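Local atomic coordinates of amine oxidase domain-containing protein (Pyrococcus furiosus, PDB entry 3NRN), a protein that is probably a nucleotide-binding oxidoreductase of the flavin-containing amine oxidase family, seen here with adenosine monophosphate bound. Residues 33-38 and 206-211; 122-127 and 164-169; 280-285 and 295-300. One frame throughout, in Å; residues are numbered along the deposited sequence.

Contact 1. Residues 33-38 and 206-211; sequences AMIGGR and ILTRKE. With AMP (adenosine monophosphate), chain B.
The backbones of 33-38 and 206-211 come closest at Ala33 and Thr208, whose CA atoms lie 5.1 Å apart, and the touching parts run in directions 143° from each other. Ala33 meets two side chains. Its CB rests over one face of the Arg209 guanidinium, displaced toward the rim, with NH2 of Arg209 3.3 Å from CB of Ala33; the arginine, extended from CG to NE, brings its end to the alanine. The carbonyl O of Ala33 is met by the methyl CG2 of Thr208, 3.6 Å away. Thr208 keeps CG2 anti to its carbonyl carbon while OG1 sits between N and C (chi1 51°), which places the methyl, not the hydroxyl, beside Ile35 as well. Deeper in, CG2 of Ile35 meets CG2 of Ile206 at 3.8 Å, the two side chains crossing at about a right angle against helix 188-200, where Ile192 and Glu196 touch Ile35, and Glu196 and Met200 touch Ile206.

The setting is the nucleotide-binding Rossmann-type domain: strand 205-207 is an outer strand of its parallel sheet, beside strand 25-29, and Gly36-Gly37-Arg38 fits the glycine-doublet motif of flavin amine oxidases. The backbone N of Arg38 donates to O3P of AMP at 2.8 Å in a nearly straight bond (172°). Without a side chain, CA of Gly37 can come within 3.5 Å of that same O3P. At the far end of the nucleotide, O of Lys210 lies 3.6 Å from C2 of AMP. Glu30 and Val212 supply further hydrogen bonds to AMP.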
loop_
_atom_site.group_PDB
_atom_site.type_symbol
_atom_site.label_atom_id
_atom_site.label_comp_id
_atom_site.label_asym_id
_atom_site.label_seq_id
_atom_site.Cartn_x
_atom_site.Cartn_y
_atom_site.Cartn_z
ATOM N N ALA A 33 14.772 7.307 14.096
ATOM C CA ALA A 33 16.123 7.621 13.643
ATOM C C ALA A 33 16.331 7.280 12.174
ATOM O O ALA A 33 17.381 7.581 11.611
ATOM C CB ALA A 33 17.141 6.879 14.500
HETATM N N MSE A 34 15.327 6.655 11.561
HETATM C CA MSE A 34 15.408 6.270 10.158
HETATM C C MSE A 34 14.133 6.640 9.399
HETATM O O MSE A 34 13.046 6.675 9.969
HETATM C CB MSE A 34 15.660 4.761 10.031
HETATM C CG MSE A 34 14.395 3.898 9.993
HETATM SE SE MSE A 34 14.730 2.129 9.737
HETATM C CE MSE A 34 15.297 2.118 8.015
ATOM N N ILE A 35 14.275 6.911 8.108
ATOM C CA ILE A 35 13.143 7.280 7.265
ATOM C C ILE A 35 12.618 6.057 6.521
ATOM O O ILE A 35 13.264 5.013 6.506
ATOM C CB ILE A 35 13.554 8.355 6.229
ATOM C CG1 ILE A 35 14.672 7.817 5.328
ATOM C CG2 ILE A 35 14.025 9.609 6.943
ATOM C CD1 ILE A 35 15.120 8.792 4.246
ATOM N N GLY A 36 11.436 6.182 5.920
ATOM C CA GLY A 36 10.885 5.069 5.164
ATOM C C GLY A 36 9.619 4.454 5.722
ATOM O O GLY A 36 8.848 3.831 4.986
ATOM N N GLY A 37 9.412 4.618 7.025
ATOM C CA GLY A 37 8.232 4.075 7.669
ATOM C C GLY A 37 7.980 2.612 7.358
ATOM O O GLY A 37 8.845 1.760 7.556
ATOM N N ARG A 38 6.791 2.318 6.849
ATOM C CA ARG A 38 6.428 0.950 6.524
ATOM C C ARG A 38 6.695 0.574 5.074
ATOM O O ARG A 38 6.107 -0.372 4.548
ATOM C CB ARG A 38 4.959 0.705 6.876
ATOM C CG ARG A 38 4.649 0.952 8.354
ATOM C CD ARG A 38 3.385 0.233 8.783
ATOM N NE ARG A 38 2.257 0.554 7.917
ATOM C CZ ARG A 38 1.661 1.737 7.874
ATOM N NH1 ARG A 38 2.080 2.712 8.657
ATOM N NH2 ARG A 38 0.653 1.949 7.039
ATOM N N ILE A 206 15.832 16.919 5.860
ATOM C CA ILE A 206 15.236 15.734 6.465
ATOM C C ILE A 206 15.844 15.582 7.856
ATOM O O ILE A 206 17.024 15.264 7.998
ATOM C CB ILE A 206 15.525 14.479 5.626
ATOM C CG1 ILE A 206 14.949 14.667 4.220
ATOM C CG2 ILE A 206 14.896 13.251 6.280
ATOM C CD1 ILE A 206 15.278 13.542 3.270
ATOM N N LEU A 207 15.032 15.826 8.880
ATOM C CA LEU A 207 15.493 15.756 10.258
ATOM C C LEU A 207 14.906 14.589 11.045
ATOM O O LEU A 207 13.705 14.551 11.325
ATOM C CB LEU A 207 15.169 17.079 10.957
ATOM C CG LEU A 207 15.557 18.314 10.134
ATOM C CD1 LEU A 207 15.051 19.577 10.808
ATOM C CD2 LEU A 207 17.071 18.360 9.967
ATOM N N THR A 208 15.764 13.636 11.400
ATOM C CA THR A 208 15.336 12.471 12.164
ATOM C C THR A 208 15.355 12.777 13.662
ATOM O O THR A 208 15.972 13.747 14.108
ATOM C CB THR A 208 16.241 11.254 11.895
ATOM O OG1 THR A 208 17.611 11.630 12.073
ATOM C CG2 THR A 208 16.029 10.732 10.479
ATOM N N ARG A 209 14.672 11.940 14.430
ATOM C CA ARG A 209 14.571 12.121 15.871
ATOM C C ARG A 209 13.879 13.439 16.199
ATOM O O ARG A 209 14.204 14.098 17.185
ATOM C CB ARG A 209 15.956 12.068 16.530
ATOM C CG ARG A 209 16.605 10.689 16.480
ATOM C CD ARG A 209 17.775 10.587 17.457
ATOM N NE ARG A 209 18.362 9.248 17.490
ATOM C CZ ARG A 209 19.145 8.745 16.540
ATOM N NH1 ARG A 209 19.453 9.468 15.471
ATOM N NH2 ARG A 209 19.616 7.509 16.652
ATOM N N LYS A 210 12.929 13.824 15.349
ATOM C CA LYS A 210 12.157 15.044 15.556
ATOM C C LYS A 210 10.704 14.615 15.663
ATOM O O LYS A 210 10.048 14.351 14.654
ATOM C CB LYS A 210 12.328 16.012 14.383
ATOM C CG LYS A 210 13.724 16.573 14.244
ATOM C CD LYS A 210 14.113 17.380 15.470
ATOM C CE LYS A 210 15.594 17.698 15.451
ATOM N NZ LYS A 210 16.047 18.269 16.747
ATOM N N GLU A 211 10.209 14.528 16.891
ATOM C CA GLU A 211 8.836 14.113 17.120
ATOM C C GLU A 211 7.932 15.325 17.194
ATOM O O GLU A 211 8.064 16.144 18.101
ATOM C CB GLU A 211 8.728 13.338 18.428
ATOM C CG GLU A 211 7.340 12.795 18.693
ATOM C CD GLU A 211 7.186 12.273 20.101
ATOM O OE1 GLU A 211 8.182 11.758 20.648
ATOM O OE2 GLU A 211 6.069 12.366 20.656
HETATM P P AMP B . 4.147 5.340 7.471
HETATM O O1P AMP B . 3.411 6.408 6.689
HETATM O O2P AMP B . 3.235 4.803 8.572
HETATM O O3P AMP B . 4.860 4.349 6.640
HETATM O "O5'" AMP B . 5.195 6.277 8.234
HETATM C "C5'" AMP B . 4.735 7.475 8.870
HETATM C "C4'" AMP B . 6.003 8.024 9.509
HETATM O "O4'" AMP B . 5.709 8.999 10.513
HETATM C "C3'" AMP B . 6.880 6.975 10.173
HETATM O "O3'" AMP B . 8.170 7.148 9.551
HETATM C "C2'" AMP B . 6.862 7.398 11.657
HETATM O "O2'" AMP B . 8.059 7.126 12.412
HETATM C "C1'" AMP B . 6.665 8.896 11.516
HETATM N N9 AMP B . 5.967 9.550 12.641
HETATM C C8 AMP B . 4.903 9.083 13.345
HETATM N N7 AMP B . 4.500 10.021 14.241
HETATM C C5 AMP B . 5.258 11.110 14.053
HETATM C C6 AMP B . 5.334 12.432 14.689
HETATM N N6 AMP B . 4.468 12.720 15.700
HETATM N N1 AMP B . 6.272 13.285 14.211
HETATM C C2 AMP B . 7.094 12.951 13.156
HETATM N N3 AMP B . 7.122 11.732 12.558
HETATM C C4 AMP B . 6.230 10.807 12.987
#

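Contact 2. Residues 122-127 and 164-169; sequences KLPKEE and TALELA
Ala165 O, in the first turn of helix 165-178, accepts the backbone N-H of Ala169 at 2.9 Å and at the same time receives the ring of Pro124, whose CG lies 3.8 Å from that oxygen. The helical bond brings residues one turn apart onto the same face, and the proline presses into the surface they make. CD of Pro124 is only 3.5 Å from CB of Ala169, tighter than usual for two carbons, whereas its CG stands 4.1 Å from CB of Ala165. Small methyl groups at both positions let the ring come this close to the helix backbone.

Leu123 extends the same apolar patch along the helix. One of its branches, CD2, reaches CB of Ala169 at 3.7 Å; the CB and the other branch, CD1, both take up Leu166, whose CD1 lies 3.8 Å from CB of Leu123. The two leucines cross at about a right angle. Leu166 has CG anti to its backbone N (chi1 -175°), and the turn at chi2 then carries CD1 across to the loop although its CB does not point there. The arrangement is a loop-on-helix packing within a helical part of the chain: 122-127 lies in the loop between helix 115-119 and helix 130-137, and Trp133 of the latter touches both Pro124 and Ala165, tying three elements together. Thr164 is the N-cap of helix 165-178, its OG1 accepting from N of Glu167 at 3.0 Å (N-H...O 158°), which gives one of the first-turn N-H groups a partner. Farther along that helix, Lys170 and Arg173 also touch Leu123, and a backbone bond between Ala165 and Ile128 joins the helix start to the same loop, just past Glu127.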
loop_
_atom_site.group_PDB
_atom_site.type_symbol
_atom_site.label_atom_id
_atom_site.label_comp_id
_atom_site.label_asym_id
_atom_site.label_seq_id
_atom_site.Cartn_x
_atom_site.Cartn_y
_atom_site.Cartn_z
ATOM N N LYS A 122 -18.406 2.320 -17.087
ATOM C CA LYS A 122 -19.707 2.134 -16.457
ATOM C C LYS A 122 -19.612 1.340 -15.160
ATOM O O LYS A 122 -19.338 0.141 -15.168
ATOM C CB LYS A 122 -20.676 1.457 -17.434
ATOM C CG LYS A 122 -21.203 2.408 -18.505
ATOM C CD LYS A 122 -22.179 1.743 -19.466
ATOM C CE LYS A 122 -21.467 0.858 -20.477
ATOM N NZ LYS A 122 -22.419 0.311 -21.484
ATOM N N LEU A 123 -19.837 2.028 -14.044
ATOM C CA LEU A 123 -19.777 1.417 -12.721
ATOM C C LEU A 123 -21.173 1.157 -12.157
ATOM O O LEU A 123 -22.153 1.755 -12.595
ATOM C CB LEU A 123 -18.993 2.320 -11.767
ATOM C CG LEU A 123 -17.536 2.593 -12.153
ATOM C CD1 LEU A 123 -16.930 3.583 -11.180
ATOM C CD2 LEU A 123 -16.745 1.296 -12.157
ATOM N N PRO A 124 -21.275 0.259 -11.165
ATOM C CA PRO A 124 -22.556 -0.081 -10.542
ATOM C C PRO A 124 -23.211 1.014 -9.703
ATOM O O PRO A 124 -22.614 1.539 -8.761
ATOM C CB PRO A 124 -22.213 -1.313 -9.710
ATOM C CG PRO A 124 -20.792 -1.068 -9.326
ATOM C CD PRO A 124 -20.195 -0.580 -10.621
ATOM N N LYS A 125 -24.450 1.344 -10.057
ATOM C CA LYS A 125 -25.229 2.350 -9.341
ATOM C C LYS A 125 -25.702 1.676 -8.055
ATOM O O LYS A 125 -26.171 2.326 -7.120
ATOM C CB LYS A 125 -26.433 2.777 -10.191
ATOM C CG LYS A 125 -27.376 3.798 -9.550
ATOM C CD LYS A 125 -26.843 5.225 -9.622
ATOM C CE LYS A 125 -25.712 5.463 -8.636
ATOM N NZ LYS A 125 -26.159 5.262 -7.229
ATOM N N GLU A 126 -25.565 0.356 -8.031
ATOM C CA GLU A 126 -25.956 -0.459 -6.888
ATOM C C GLU A 126 -25.138 -0.105 -5.648
ATOM O O GLU A 126 -23.947 0.203 -5.742
ATOM C CB GLU A 126 -25.738 -1.945 -7.206
ATOM C CG GLU A 126 -26.495 -2.482 -8.416
ATOM C CD GLU A 126 -27.878 -2.997 -8.061
ATOM O OE1 GLU A 126 -27.978 -3.850 -7.154
ATOM O OE2 GLU A 126 -28.863 -2.557 -8.691
ATOM N N GLU A 127 -25.788 -0.146 -4.489
ATOM C CA GLU A 127 -25.117 0.122 -3.224
ATOM C C GLU A 127 -25.306 -1.113 -2.353
ATOM O O GLU A 127 -26.008 -1.087 -1.343
ATOM C CB GLU A 127 -25.694 1.363 -2.525
ATOM C CG GLU A 127 -27.200 1.362 -2.317
ATOM C CD GLU A 127 -27.948 2.029 -3.456
ATOM O OE1 GLU A 127 -27.902 1.511 -4.593
ATOM O OE2 GLU A 127 -28.581 3.080 -3.209
ATOM N N THR A 164 -17.816 -2.514 -1.011
ATOM C CA THR A 164 -19.059 -2.178 -1.700
ATOM C C THR A 164 -18.856 -2.626 -3.145
ATOM O O THR A 164 -17.724 -2.844 -3.571
ATOM C CB THR A 164 -19.336 -0.660 -1.682
ATOM O OG1 THR A 164 -18.301 0.026 -2.395
ATOM C CG2 THR A 164 -19.391 -0.137 -0.241
ATOM N N ALA A 165 -19.937 -2.774 -3.900
ATOM C CA ALA A 165 -19.813 -3.207 -5.285
ATOM C C ALA A 165 -19.016 -2.159 -6.053
ATOM O O ALA A 165 -18.225 -2.484 -6.924
ATOM C CB ALA A 165 -21.196 -3.386 -5.910
ATOM N N LEU A 166 -19.240 -0.898 -5.706
ATOM C CA LEU A 166 -18.568 0.220 -6.346
ATOM C C LEU A 166 -17.065 0.199 -6.098
ATOM O O LEU A 166 -16.280 0.410 -7.019
ATOM C CB LEU A 166 -19.159 1.539 -5.839
ATOM C CG LEU A 166 -18.638 2.818 -6.500
ATOM C CD1 LEU A 166 -18.832 2.744 -8.009
ATOM C CD2 LEU A 166 -19.368 4.009 -5.927
ATOM N N GLU A 167 -16.662 -0.054 -4.856
ATOM C CA GLU A 167 -15.243 -0.096 -4.530
ATOM C C GLU A 167 -14.553 -1.211 -5.298
ATOM O O GLU A 167 -13.487 -0.999 -5.874
ATOM C CB GLU A 167 -15.038 -0.290 -3.027
ATOM C CG GLU A 167 -13.579 -0.362 -2.586
ATOM C CD GLU A 167 -12.733 0.785 -3.117
ATOM O OE1 GLU A 167 -13.244 1.916 -3.210
ATOM O OE2 GLU A 167 -11.544 0.557 -3.428
ATOM N N LEU A 168 -15.162 -2.396 -5.317
ATOM C CA LEU A 168 -14.571 -3.517 -6.044
ATOM C C LEU A 168 -14.502 -3.202 -7.531
ATOM O O LEU A 168 -13.520 -3.525 -8.202
ATOM C CB LEU A 168 -15.389 -4.802 -5.852
ATOM C CG LEU A 168 -14.866 -5.984 -6.679
ATOM C CD1 LEU A 168 -13.477 -6.353 -6.193
ATOM C CD2 LEU A 168 -15.800 -7.178 -6.565
ATOM N N ALA A 169 -15.561 -2.582 -8.042
ATOM C CA ALA A 169 -15.619 -2.220 -9.452
ATOM C C ALA A 169 -14.477 -1.265 -9.784
ATOM O O ALA A 169 -13.823 -1.404 -10.813
ATOM C CB ALA A 169 -16.963 -1.566 -9.775
#

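Contact 3. Residues 280-285 and 295-300; sequences PRIGNT and NGFNEP
Segments 280-285 and 295-300 pass each other in antiparallel order, Gly283 opposite Glu299 and Thr285 opposite Asn298, both pairs with CA atoms 6.3 Å apart, with a water bridging the backbones instead of direct bonds between them. The water takes the N-H of Glu299 (N to water 2.7 Å) and donates to the carbonyl O of Thr285 (2.6 Å) and to that of Gly283. Glu299 makes the direct hydrogen bonds to the loop. Its side chain is fully extended, CG anti to the backbone N (chi1 180°), and delivers a buried carboxylate to successive backbone N-H groups. OE2 accepts from N of Ile282 at 3.1 Å and from N of Gly283 at 2.8 Å. Both donors approach from the same face of the carboxylate, 43° and 38° out of its plane. OE1 accepts from N of Arg281, though its position is less certain. With the carboxylate gone, as in an alanine, the N-H groups of Ile282 and Gly283 would probably lose their shared acceptor, and the loop at 281-283 is likely to be less firmly held.

Ile282 slides past the glutamate chain in the opposite direction, CG1 and CD1 lying against CB of Glu299. Its CD1 also reaches CE1 of Phe297 at 3.7 Å, near the ring plane, while CG2 meets the same edge in plane. Thr313 and Ile315 of strand 312-320 touch Glu299 from the neighbouring strand. This is the open end of a beta-hairpin: strands 286-288 and 296-298 are antiparallel neighbours in the large mixed sheet, and before the first residue of 286-288 and after the last of 296-298 a water and a carboxylate take over from the strand ladder.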
loop_
_atom_site.group_PDB
_atom_site.type_symbol
_atom_site.label_atom_id
_atom_site.label_comp_id
_atom_site.label_asym_id
_atom_site.label_seq_id
_atom_site.Cartn_x
_atom_site.Cartn_y
_atom_site.Cartn_z
ATOM N N PRO A 280 14.174 -20.268 -7.327
ATOM C CA PRO A 280 12.855 -19.635 -7.253
ATOM C C PRO A 280 11.765 -20.639 -7.602
ATOM O O PRO A 280 11.881 -21.372 -8.584
ATOM C CB PRO A 280 12.959 -18.498 -8.268
ATOM C CG PRO A 280 13.983 -19.001 -9.245
ATOM C CD PRO A 280 15.016 -19.594 -8.329
ATOM N N ARG A 281 10.710 -20.663 -6.795
ATOM C CA ARG A 281 9.613 -21.599 -6.993
ATOM C C ARG A 281 8.438 -21.040 -7.787
ATOM O O ARG A 281 7.647 -21.801 -8.342
ATOM C CB ARG A 281 9.107 -22.102 -5.635
ATOM C CG ARG A 281 10.168 -22.757 -4.758
ATOM C CD ARG A 281 10.816 -23.947 -5.453
ATOM N NE ARG A 281 11.876 -24.555 -4.648
ATOM C CZ ARG A 281 11.668 -25.357 -3.607
ATOM N NH1 ARG A 281 10.432 -25.663 -3.232
ATOM N NH2 ARG A 281 12.702 -25.850 -2.936
ATOM N N ILE A 282 8.305 -19.720 -7.846
ATOM C CA ILE A 282 7.189 -19.147 -8.584
ATOM C C ILE A 282 7.596 -18.040 -9.552
ATOM O O ILE A 282 6.866 -17.729 -10.492
ATOM C CB ILE A 282 6.099 -18.620 -7.612
ATOM C CG1 ILE A 282 6.659 -17.493 -6.747
ATOM C CG2 ILE A 282 5.618 -19.754 -6.702
ATOM C CD1 ILE A 282 5.630 -16.877 -5.815
ATOM N N GLY A 283 8.767 -17.454 -9.330
ATOM C CA GLY A 283 9.230 -16.390 -10.204
ATOM C C GLY A 283 8.530 -15.067 -9.939
ATOM O O GLY A 283 7.838 -14.918 -8.931
ATOM N N ASN A 284 8.704 -14.109 -10.847
ATOM C CA ASN A 284 8.089 -12.791 -10.705
ATOM C C ASN A 284 6.592 -12.828 -10.985
ATOM O O ASN A 284 6.153 -12.577 -12.110
ATOM C CB ASN A 284 8.755 -11.786 -11.652
ATOM C CG ASN A 284 8.223 -10.375 -11.471
ATOM O OD1 ASN A 284 7.376 -10.124 -10.612
ATOM N ND2 ASN A 284 8.722 -9.445 -12.279
ATOM N N THR A 285 5.814 -13.134 -9.952
ATOM C CA THR A 285 4.359 -13.198 -10.059
ATOM C C THR A 285 3.795 -13.283 -8.642
ATOM O O THR A 285 4.549 -13.367 -7.672
ATOM C CB THR A 285 3.907 -14.463 -10.840
ATOM O OG1 THR A 285 4.686 -14.598 -12.031
ATOM C CG2 THR A 285 2.444 -14.356 -11.244
ATOM N N ASN A 295 -3.982 -15.165 2.115
ATOM C CA ASN A 295 -4.698 -14.650 0.949
ATOM C C ASN A 295 -3.908 -14.782 -0.340
ATOM O O ASN A 295 -4.484 -14.837 -1.435
ATOM C CB ASN A 295 -5.057 -13.180 1.176
ATOM C CG ASN A 295 -5.916 -12.982 2.401
ATOM O OD1 ASN A 295 -5.634 -12.128 3.238
ATOM N ND2 ASN A 295 -6.973 -13.775 2.514
ATOM N N GLY A 296 -2.587 -14.819 -0.205
ATOM C CA GLY A 296 -1.727 -14.948 -1.364
ATOM C C GLY A 296 -0.275 -14.779 -0.973
ATOM O O GLY A 296 0.031 -14.443 0.173
ATOM N N PHE A 297 0.628 -15.022 -1.914
ATOM C CA PHE A 297 2.045 -14.870 -1.629
ATOM C C PHE A 297 2.827 -14.533 -2.887
ATOM O O PHE A 297 2.341 -14.730 -4.000
ATOM C CB PHE A 297 2.600 -16.145 -0.970
ATOM C CG PHE A 297 2.513 -17.380 -1.834
ATOM C CD1 PHE A 297 3.480 -17.645 -2.802
ATOM C CD2 PHE A 297 1.467 -18.287 -1.668
ATOM C CE1 PHE A 297 3.412 -18.793 -3.588
ATOM C CE2 PHE A 297 1.386 -19.440 -2.450
ATOM C CZ PHE A 297 2.365 -19.693 -3.415
ATOM N N ASN A 298 4.029 -13.999 -2.696
ATOM C CA ASN A 298 4.896 -13.639 -3.808
ATOM C C ASN A 298 6.310 -14.134 -3.514
ATOM O O ASN A 298 6.556 -14.744 -2.469
ATOM C CB ASN A 298 4.881 -12.114 -4.029
ATOM C CG ASN A 298 5.778 -11.354 -3.051
ATOM O OD1 ASN A 298 6.016 -11.795 -1.931
ATOM N ND2 ASN A 298 6.264 -10.193 -3.479
ATOM N N GLU A 299 7.227 -13.871 -4.438
ATOM C CA GLU A 299 8.621 -14.289 -4.303
ATOM C C GLU A 299 9.503 -13.132 -4.778
ATOM O O GLU A 299 10.039 -13.153 -5.886
ATOM C CB GLU A 299 8.848 -15.540 -5.156
ATOM C CG GLU A 299 10.253 -16.105 -5.135
ATOM C CD GLU A 299 10.324 -17.466 -5.809
ATOM O OE1 GLU A 299 10.306 -18.492 -5.098
ATOM O OE2 GLU A 299 10.379 -17.508 -7.053
ATOM N N PRO A 300 9.676 -12.110 -3.924
ATOM C CA PRO A 300 10.477 -10.917 -4.223
ATOM C C PRO A 300 11.888 -11.139 -4.767
ATOM O O PRO A 300 12.367 -10.348 -5.579
ATOM C CB PRO A 300 10.459 -10.145 -2.899
ATOM C CG PRO A 300 10.326 -11.224 -1.877
ATOM C CD PRO A 300 9.313 -12.155 -2.496
HETATM O O HOH W 1 7.006 -12.829 -6.951
#

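Taken together, the three contacts illustrate how one chain distributes its long-range packing. Contact 1 lies at the parallel nucleotide-binding sheet, contact 2 among the helices and contact 3 at the mixed sheet; their centres are about 39 Å (1 to 2), 31 Å (1 to 3) and 30 Å (2 to 3) apart, and the nearest atoms of any two are about 13 to 16 Å apart. Contact 2 is nested within the loop closed by contact 1, on the opposite side of the chain's centre, while contact 3 opens only afterwards. Both sheets gather strands from separated parts of the chain: the mixed one takes 86-95 before contact 2 and 286-298 after it. Only contact 1 touches AMP.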